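Local coordinates for beta-cardiotoxin OH-27 (Ophiophagus hannah, PDB 3PLC), which is a venom three-finger toxin of the cardiotoxin class, an all-beta protein that probably acts on the heart of envenomed prey, at residues Lys2-Leu10 against Asp35-Ile43; Gly18-Thr26 against Val51-Asn62. All blocks are in the same frame, centred on the assembly; numbering follows the deposited sequence.

Contact 1: residues Lys2-Leu10 against Asp35-Ile43; sequences KCLNTPLPL and DVIRGCIDI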
loop_
_atom_site.group_PDB
_atom_site.type_symbol
_atom_site.label_atom_id
_atom_site.label_comp_id
_atom_site.label_asym_id
_atom_site.label_seq_id
_atom_site.Cartn_x
_atom_site.Cartn_y
_atom_site.Cartn_z
ATOM N N LYS A 2 -7.768 5.034 -3.788
ATOM C CA LYS A 2 -8.118 4.431 -2.485
ATOM C C LYS A 2 -7.211 3.235 -2.175
ATOM O O LYS A 2 -6.896 2.443 -3.064
ATOM C CB LYS A 2 -9.581 3.994 -2.463
ATOM C CG LYS A 2 -10.641 5.135 -2.484
ATOM C CD LYS A 2 -12.032 4.541 -2.709
ATOM C CE LYS A 2 -13.153 5.599 -2.877
ATOM N NZ LYS A 2 -14.525 4.965 -2.950
ATOM N N CYS A 3 -6.783 3.091 -0.923
ATOM C CA CYS A 3 -5.905 1.970 -0.561
ATOM C C CYS A 3 -6.244 1.408 0.791
ATOM O O CYS A 3 -6.669 2.169 1.656
ATOM C CB CYS A 3 -4.434 2.389 -0.498
ATOM S SG CYS A 3 -3.673 2.914 -2.032
ATOM N N LEU A 4 -6.026 0.096 0.983
ATOM C CA LEU A 4 -6.132 -0.499 2.331
ATOM C C LEU A 4 -5.043 0.113 3.238
ATOM O O LEU A 4 -3.900 0.363 2.807
ATOM C CB LEU A 4 -6.096 -2.049 2.320
ATOM C CG LEU A 4 -7.293 -2.799 1.655
ATOM C CD1 LEU A 4 -7.298 -4.251 2.076
ATOM C CD2 LEU A 4 -8.610 -2.232 2.038
ATOM N N ASN A 5 -5.410 0.292 4.502
ATOM C CA ASN A 5 -4.827 1.276 5.370
ATOM C C ASN A 5 -4.238 0.726 6.668
ATOM O O ASN A 5 -3.476 1.423 7.358
ATOM C CB ASN A 5 -5.949 2.244 5.780
ATOM C CG ASN A 5 -5.396 3.541 6.213
ATOM O OD1 ASN A 5 -4.182 3.704 6.164
ATOM N ND2 ASN A 5 -6.227 4.475 6.623
ATOM N N THR A 6 -4.639 -0.496 7.006
ATOM C CA THR A 6 -4.457 -1.047 8.336
ATOM C C THR A 6 -4.122 -2.519 8.173
ATOM O O THR A 6 -4.221 -3.054 7.058
ATOM C CB THR A 6 -5.777 -0.938 9.201
ATOM O OG1 THR A 6 -6.750 -1.872 8.726
ATOM C CG2 THR A 6 -6.362 0.435 9.179
ATOM N N PRO A 7 -3.727 -3.205 9.269
ATOM C CA PRO A 7 -3.597 -4.658 9.064
ATOM C C PRO A 7 -4.957 -5.350 8.870
ATOM O O PRO A 7 -5.033 -6.550 8.596
ATOM C CB PRO A 7 -2.920 -5.125 10.360
ATOM C CG PRO A 7 -2.224 -3.875 10.882
ATOM C CD PRO A 7 -3.194 -2.791 10.582
ATOM N N LEU A 8 -6.041 -4.598 9.012
ATOM C CA LEU A 8 -7.362 -5.202 8.903
ATOM C C LEU A 8 -7.841 -5.206 7.437
ATOM O O LEU A 8 -7.351 -4.407 6.638
ATOM C CB LEU A 8 -8.336 -4.535 9.881
ATOM C CG LEU A 8 -7.960 -4.725 11.362
ATOM C CD1 LEU A 8 -8.109 -3.461 12.186
ATOM C CD2 LEU A 8 -8.727 -5.843 12.021
ATOM N N PRO A 9 -8.795 -6.113 7.094
ATOM C CA PRO A 9 -9.217 -6.493 5.714
ATOM C C PRO A 9 -9.984 -5.505 4.806
ATOM O O PRO A 9 -10.025 -5.724 3.549
ATOM C CB PRO A 9 -10.108 -7.719 5.937
ATOM C CG PRO A 9 -10.511 -7.641 7.378
ATOM C CD PRO A 9 -9.352 -7.035 8.098
ATOM N N LEU A 10 -10.626 -4.486 5.382
ATOM C CA LEU A 10 -11.492 -3.631 4.542
ATOM C C LEU A 10 -11.213 -2.152 4.672
ATOM O O LEU A 10 -11.478 -1.398 3.736
ATOM C CB LEU A 10 -12.972 -3.855 4.859
ATOM C CG LEU A 10 -13.604 -5.202 4.502
ATOM C CD1 LEU A 10 -14.933 -5.356 5.254
ATOM C CD2 LEU A 10 -13.792 -5.353 2.990
ATOM N N ASP A 35 5.074 -8.391 10.969
ATOM C CA ASP A 35 3.966 -7.439 10.900
ATOM C C ASP A 35 3.595 -7.064 9.476
ATOM O O ASP A 35 4.431 -7.161 8.566
ATOM C CB ASP A 35 4.305 -6.157 11.661
ATOM C CG ASP A 35 4.227 -6.336 13.168
ATOM O OD1 ASP A 35 3.460 -7.224 13.632
ATOM O OD2 ASP A 35 4.927 -5.565 13.879
ATOM N N VAL A 36 2.350 -6.602 9.324
ATOM C CA VAL A 36 1.759 -6.132 8.052
ATOM C C VAL A 36 1.416 -4.641 8.119
ATOM O O VAL A 36 0.681 -4.230 9.019
ATOM C CB VAL A 36 0.436 -6.883 7.732
ATOM C CG1 VAL A 36 -0.109 -6.479 6.366
ATOM C CG2 VAL A 36 0.621 -8.427 7.823
ATOM N N ILE A 37 1.957 -3.846 7.177
ATOM C CA ILE A 37 1.578 -2.442 6.980
ATOM C C ILE A 37 1.225 -2.133 5.502
ATOM O O ILE A 37 1.895 -2.570 4.557
ATOM C CB ILE A 37 2.652 -1.432 7.513
ATOM C CG1 ILE A 37 4.056 -1.849 7.075
ATOM C CG2 ILE A 37 2.614 -1.349 9.077
ATOM C CD1 ILE A 37 4.885 -2.566 8.179
ATOM N N ARG A 38 0.144 -1.370 5.349
ATOM C CA ARG A 38 -0.508 -1.079 4.077
ATOM C C ARG A 38 -0.759 0.406 4.045
ATOM O O ARG A 38 -0.894 1.016 5.079
ATOM C CB ARG A 38 -1.848 -1.810 4.044
ATOM C CG ARG A 38 -1.798 -3.340 4.062
ATOM C CD ARG A 38 -3.250 -3.828 3.981
ATOM N NE ARG A 38 -3.396 -5.260 3.794
ATOM C CZ ARG A 38 -4.138 -6.063 4.570
ATOM N NH1 ARG A 38 -4.822 -5.567 5.601
ATOM N NH2 ARG A 38 -4.221 -7.369 4.306
ATOM N N GLY A 39 -0.769 1.001 2.866
ATOM C CA GLY A 39 -1.133 2.405 2.706
ATOM C C GLY A 39 -0.881 2.922 1.304
ATOM O O GLY A 39 -0.596 2.137 0.382
ATOM N N CYS A 40 -0.997 4.240 1.133
ATOM C CA CYS A 40 -0.844 4.885 -0.173
ATOM C C CYS A 40 0.613 5.128 -0.445
ATOM O O CYS A 40 1.409 5.251 0.489
ATOM C CB CYS A 40 -1.617 6.217 -0.229
ATOM S SG CYS A 40 -3.347 5.890 -0.171
ATOM N N ILE A 41 0.978 5.230 -1.715
ATOM C CA ILE A 41 2.367 5.453 -2.093
ATOM C C ILE A 41 2.498 6.095 -3.481
ATOM O O ILE A 41 1.573 6.055 -4.268
ATOM C CB ILE A 41 3.160 4.131 -2.032
ATOM C CG1 ILE A 41 4.302 4.209 -1.014
ATOM C CG2 ILE A 41 3.653 3.730 -3.405
ATOM C CD1 ILE A 41 4.941 5.571 -0.888
ATOM N N ASP A 42 3.654 6.690 -3.760
ATOM C CA ASP A 42 3.966 7.328 -5.052
ATOM C C ASP A 42 4.888 6.475 -5.916
ATOM O O ASP A 42 4.610 6.251 -7.101
ATOM C CB ASP A 42 4.549 8.756 -4.870
ATOM C CG ASP A 42 5.657 8.841 -3.791
ATOM O OD1 ASP A 42 5.951 9.980 -3.339
ATOM O OD2 ASP A 42 6.243 7.796 -3.413
ATOM N N ILE A 43 5.995 6.033 -5.326
ATOM C CA ILE A 43 6.928 5.122 -5.979
ATOM C C ILE A 43 7.034 3.821 -5.164
ATOM O O ILE A 43 6.943 3.833 -3.938
ATOM C CB ILE A 43 8.316 5.784 -6.195
ATOM C CG1 ILE A 43 8.159 7.051 -7.047
ATOM C CG2 ILE A 43 9.289 4.806 -6.865
ATOM C CD1 ILE A 43 8.886 8.248 -6.498
#
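R38 reaches from strand 37-41 into the turn that follows strand 2-4, and its side chain makes the largest single share of this contact. CB starts against the backbone of L4, 3.2 Å from L4 O. CG lies beside the backbone N of R38 (chi1 -64°), and from there the chain runs extended to NE, along the turn. CD touches L4 CB (3.7 Å) and, roughly at right angles to that contact, T6 O (3.3 Å). At the tip, NH1 donates a hydrogen bond to T6 O (3.0 Å, N-H...O angle 149°). T6 O sits at the edge of the guanidinium, somewhat out of its plane. The carbonyl oxygens of P7 and L8 also lie close to NH1, obliquely to the guanidinium; this cluster of carbonyl oxygens may favour the positive charge there. L4 CD1 lies over one face, offset toward the rim. T6 also braces the turn itself: its OG1 accepts from L8 N at 2.8 Å, an ST turn. Beyond R38, P7 lays its ring carbon CG against V36 O at 3.5 Å. At the other end C3 SG and C40 SG touch at 3.5 Å without being bonded; each belongs to a different disulfide, C3 with C22 and C40 with C15. The strand axes run nearly antiparallel (164°), yet strands 2-4 and 37-41 belong to different sheets. Strand 2-4 pairs with 12-14 in the first finger. Strand 37-41 is an outer strand of the three-stranded sheet, bonded to strand 21-25 through I37, G39 and I41.

Contact 2: residues Gly18-Thr26 against Val51-Asn62; sequences GQDKCVKMT and VEVLCCDTNKCN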
loop_
_atom_site.group_PDB
_atom_site.type_symbol
_atom_site.label_atom_id
_atom_site.label_comp_id
_atom_site.label_asym_id
_atom_site.label_seq_id
_atom_site.Cartn_x
_atom_site.Cartn_y
_atom_site.Cartn_z
ATOM N N GLY A 18 -1.253 12.578 -5.974
ATOM C CA GLY A 18 0.129 12.256 -6.234
ATOM C C GLY A 18 0.513 10.877 -5.760
ATOM O O GLY A 18 1.559 10.374 -6.155
ATOM N N GLN A 19 -0.327 10.259 -4.925
ATOM C CA GLN A 19 -0.023 8.918 -4.393
ATOM C C GLN A 19 -0.941 7.887 -5.014
ATOM O O GLN A 19 -1.919 7.460 -4.401
ATOM C CB GLN A 19 -0.067 8.872 -2.849
ATOM C CG GLN A 19 0.851 9.907 -2.139
ATOM C CD GLN A 19 1.378 9.448 -0.765
ATOM O OE1 GLN A 19 1.388 8.256 -0.438
ATOM N NE2 GLN A 19 1.835 10.401 0.032
ATOM N N ASP A 20 -0.598 7.468 -6.225
ATOM C CA ASP A 20 -1.525 6.728 -7.083
ATOM C C ASP A 20 -1.439 5.223 -6.906
ATOM O O ASP A 20 -2.106 4.491 -7.612
ATOM C CB ASP A 20 -1.309 7.107 -8.566
ATOM C CG ASP A 20 -2.036 8.382 -8.956
ATOM O OD1 ASP A 20 -3.037 8.715 -8.273
ATOM O OD2 ASP A 20 -1.614 9.055 -9.939
ATOM N N LYS A 21 -0.642 4.776 -5.934
ATOM C CA LYS A 21 -0.352 3.357 -5.715
ATOM C C LYS A 21 -0.570 2.887 -4.267
ATOM O O LYS A 21 -0.651 3.684 -3.335
ATOM C CB LYS A 21 1.075 3.045 -6.184
ATOM C CG LYS A 21 1.163 2.796 -7.682
ATOM C CD LYS A 21 2.551 2.965 -8.253
ATOM C CE LYS A 21 2.419 3.398 -9.725
ATOM N NZ LYS A 21 3.517 2.914 -10.606
ATOM N N CYS A 22 -0.690 1.570 -4.095
ATOM C CA CYS A 22 -1.041 1.004 -2.806
ATOM C C CYS A 22 0.033 -0.006 -2.528
ATOM O O CYS A 22 0.580 -0.589 -3.442
ATOM C CB CYS A 22 -2.409 0.304 -2.840
ATOM S SG CYS A 22 -3.785 1.347 -3.305
ATOM N N VAL A 23 0.308 -0.239 -1.254
ATOM C CA VAL A 23 1.428 -1.084 -0.892
ATOM C C VAL A 23 1.029 -1.891 0.321
ATOM O O VAL A 23 0.248 -1.434 1.144
ATOM C CB VAL A 23 2.732 -0.222 -0.668
ATOM C CG1 VAL A 23 2.548 0.839 0.434
ATOM C CG2 VAL A 23 3.974 -1.118 -0.445
ATOM N N LYS A 24 1.519 -3.118 0.380
ATOM C CA LYS A 24 1.366 -4.032 1.505
ATOM C C LYS A 24 2.783 -4.384 1.765
ATOM O O LYS A 24 3.504 -4.815 0.861
ATOM C CB LYS A 24 0.634 -5.318 1.081
ATOM C CG LYS A 24 0.032 -6.178 2.212
ATOM C CD LYS A 24 -0.558 -7.518 1.676
ATOM C CE LYS A 24 -2.137 -7.513 1.662
ATOM N NZ LYS A 24 -2.941 -8.241 0.539
ATOM N N MET A 25 3.198 -4.184 3.002
ATOM C CA MET A 25 4.564 -4.433 3.401
ATOM C C MET A 25 4.499 -5.499 4.499
ATOM O O MET A 25 3.649 -5.426 5.396
ATOM C CB MET A 25 5.198 -3.115 3.892
ATOM C CG MET A 25 6.073 -2.406 2.843
ATOM S SD MET A 25 6.341 -0.646 3.143
ATOM C CE MET A 25 7.359 -0.223 1.760
ATOM N N THR A 26 5.354 -6.512 4.423
ATOM C CA THR A 26 5.290 -7.553 5.456
ATOM C C THR A 26 6.643 -7.880 6.078
ATOM O O THR A 26 7.654 -7.924 5.384
ATOM C CB THR A 26 4.485 -8.841 5.020
ATOM O OG1 THR A 26 5.373 -9.959 4.900
ATOM C CG2 THR A 26 3.679 -8.633 3.711
ATOM N N VAL A 51 12.137 -7.339 4.541
ATOM C CA VAL A 51 10.903 -6.616 4.268
ATOM C C VAL A 51 10.460 -6.861 2.825
ATOM O O VAL A 51 11.207 -6.571 1.876
ATOM C CB VAL A 51 11.047 -5.073 4.492
ATOM C CG1 VAL A 51 9.858 -4.318 3.887
ATOM C CG2 VAL A 51 11.194 -4.730 5.971
ATOM N N GLU A 52 9.245 -7.385 2.665
ATOM C CA GLU A 52 8.689 -7.621 1.334
ATOM C C GLU A 52 7.672 -6.573 0.921
ATOM O O GLU A 52 6.735 -6.281 1.668
ATOM C CB GLU A 52 8.047 -8.992 1.235
ATOM C CG GLU A 52 7.643 -9.367 -0.179
ATOM C CD GLU A 52 6.896 -10.675 -0.225
ATOM O OE1 GLU A 52 5.702 -10.687 0.158
ATOM O OE2 GLU A 52 7.511 -11.690 -0.639
ATOM N N VAL A 53 7.853 -6.049 -0.289
ATOM C CA VAL A 53 6.990 -4.999 -0.840
ATOM C C VAL A 53 6.098 -5.522 -1.960
ATOM O O VAL A 53 6.603 -5.937 -3.003
ATOM C CB VAL A 53 7.827 -3.813 -1.394
ATOM C CG1 VAL A 53 6.911 -2.668 -1.810
ATOM C CG2 VAL A 53 8.849 -3.317 -0.369
ATOM N N LEU A 54 4.785 -5.514 -1.739
ATOM C CA LEU A 54 3.820 -5.656 -2.826
ATOM C C LEU A 54 3.278 -4.287 -3.206
ATOM O O LEU A 54 2.889 -3.511 -2.326
ATOM C CB LEU A 54 2.678 -6.613 -2.449
ATOM C CG LEU A 54 1.555 -6.885 -3.489
ATOM C CD1 LEU A 54 1.304 -8.384 -3.705
ATOM C CD2 LEU A 54 0.240 -6.181 -3.103
ATOM N N CYS A 55 3.288 -3.981 -4.505
ATOM C CA CYS A 55 2.814 -2.683 -5.019
ATOM C C CYS A 55 1.922 -2.949 -6.184
ATOM O O CYS A 55 2.271 -3.741 -7.066
ATOM C CB CYS A 55 3.944 -1.761 -5.509
ATOM S SG CYS A 55 5.296 -1.624 -4.416
ATOM N N CYS A 56 0.787 -2.250 -6.184
ATOM C CA CYS A 56 -0.237 -2.421 -7.184
ATOM C C CYS A 56 -0.827 -1.052 -7.443
ATOM O O CYS A 56 -0.579 -0.130 -6.674
ATOM C CB CYS A 56 -1.265 -3.425 -6.685
ATOM S SG CYS A 56 -1.911 -3.144 -5.010
ATOM N N ASP A 57 -1.588 -0.901 -8.518
ATOM C CA ASP A 57 -2.034 0.421 -8.947
ATOM C C ASP A 57 -3.553 0.608 -9.141
ATOM O O ASP A 57 -3.989 1.458 -9.931
ATOM C CB ASP A 57 -1.265 0.842 -10.216
ATOM C CG ASP A 57 -1.520 -0.077 -11.394
ATOM O OD1 ASP A 57 -2.619 -0.653 -11.479
ATOM O OD2 ASP A 57 -0.620 -0.206 -12.252
ATOM N N THR A 58 -4.353 -0.164 -8.411
ATOM C CA THR A 58 -5.823 -0.068 -8.481
ATOM C C THR A 58 -6.402 -0.071 -7.070
ATOM O O THR A 58 -5.786 -0.613 -6.151
ATOM C CB THR A 58 -6.440 -1.259 -9.253
ATOM O OG1 THR A 58 -6.133 -2.481 -8.560
ATOM C CG2 THR A 58 -5.929 -1.334 -10.709
ATOM N N ASN A 59 -7.589 0.520 -6.912
ATOM C CA ASN A 59 -8.270 0.645 -5.620
ATOM C C ASN A 59 -8.323 -0.623 -4.799
ATOM O O ASN A 59 -8.630 -1.700 -5.314
ATOM C CB ASN A 59 -9.683 1.196 -5.810
ATOM C CG ASN A 59 -9.692 2.659 -6.263
ATOM O OD1 ASN A 59 -8.645 3.325 -6.331
ATOM N ND2 ASN A 59 -10.879 3.160 -6.578
ATOM N N LYS A 60 -8.004 -0.469 -3.515
ATOM C CA LYS A 60 -8.000 -1.540 -2.517
ATOM C C LYS A 60 -7.261 -2.828 -2.923
ATOM O O LYS A 60 -7.532 -3.899 -2.368
ATOM C CB LYS A 60 -9.417 -1.835 -2.022
ATOM C CG LYS A 60 -10.302 -0.615 -1.648
ATOM C CD LYS A 60 -11.749 -1.099 -1.340
ATOM C CE LYS A 60 -12.758 0.049 -1.088
ATOM N NZ LYS A 60 -14.135 -0.200 -1.698
ATOM N N CYS A 61 -6.302 -2.712 -3.843
ATOM C CA CYS A 61 -5.551 -3.869 -4.383
ATOM C C CYS A 61 -4.516 -4.479 -3.429
ATOM O O CYS A 61 -4.047 -5.608 -3.655
ATOM C CB CYS A 61 -4.824 -3.466 -5.674
ATOM S SG CYS A 61 -3.570 -2.132 -5.453
ATOM N N ASN A 62 -4.132 -3.731 -2.391
ATOM C CA ASN A 62 -3.081 -4.187 -1.476
ATOM C C ASN A 62 -3.578 -5.166 -0.400
ATOM O O ASN A 62 -4.308 -6.163 -0.575
ATOM C CB ASN A 62 -2.349 -2.980 -0.809
ATOM C CG ASN A 62 -3.325 -1.927 -0.264
ATOM O OD1 ASN A 62 -4.457 -1.895 -0.687
ATOM N ND2 ASN A 62 -2.884 -1.066 0.655
#
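N62 is turned so that its amide lies against C22 and V23 of strand 21-25. Its CG sits 3.5 Å from C22 CB, and ND2 donates to V23 O at 3.2 Å. The bond is straight at the hydrogen (164°) and lies in the amide plane, but it meets the carbonyl from above its plane. ND2 also bonds L4 O, which fixes the rotation of the amide. K24 comes from the same face of the sheet. Its CG is anti to the backbone N (chi1 -162°), and bends further out bring NZ to the end of N62, where it donates a hydrogen bond to N62 O at 2.7 Å from above the carbonyl plane. C22 lies on the same face, with its CB 3.8 Å from C61 SG of the C56-C61 disulfide. Beneath these groups, strands 21-25 and 53-56 form an antiparallel ladder, part of the three-stranded sheet of the three-finger fold. C22-C56 and K24-L54 are hydrogen-bonded pairs; V23-C55 and M25-V53 are non-hydrogen-bonded pairs. T26 and E52 extend the ladder with two more backbone bonds. On the opposite face V23 and V53 cross at a slant, CG2 to CG1, 3.6 Å apart. M25 and V53 lie side by side and point the same way, with M25 CE 4.0 Å from V53 CG2. At the far end K21 crosses D57 obliquely, its CG 4.0 Å from D57 CB.

Overall arrangement
Contact 1 and contact 2 have centres about 7 Å apart. Both reach the three-stranded sheet, contact 1 through strand 37-41 alone. Strand 21-25 of contact 2 is the middle strand of that sheet, with 37-41 of contact 1 on one side and 53-56 on the other. Along the chain the four segments alternate, so the two contacts interlock. The C3-C22 disulfide joins them covalently (SG to SG 2.0 Å). A probable hydrogen bond from M25 N to I37 O (2.6 Å) adds a backbone link. The N62 amide bridges both contacts, tying the C-terminal segment to the first finger. Their cysteine ends belong to the four-disulfide core typical of three-finger toxins.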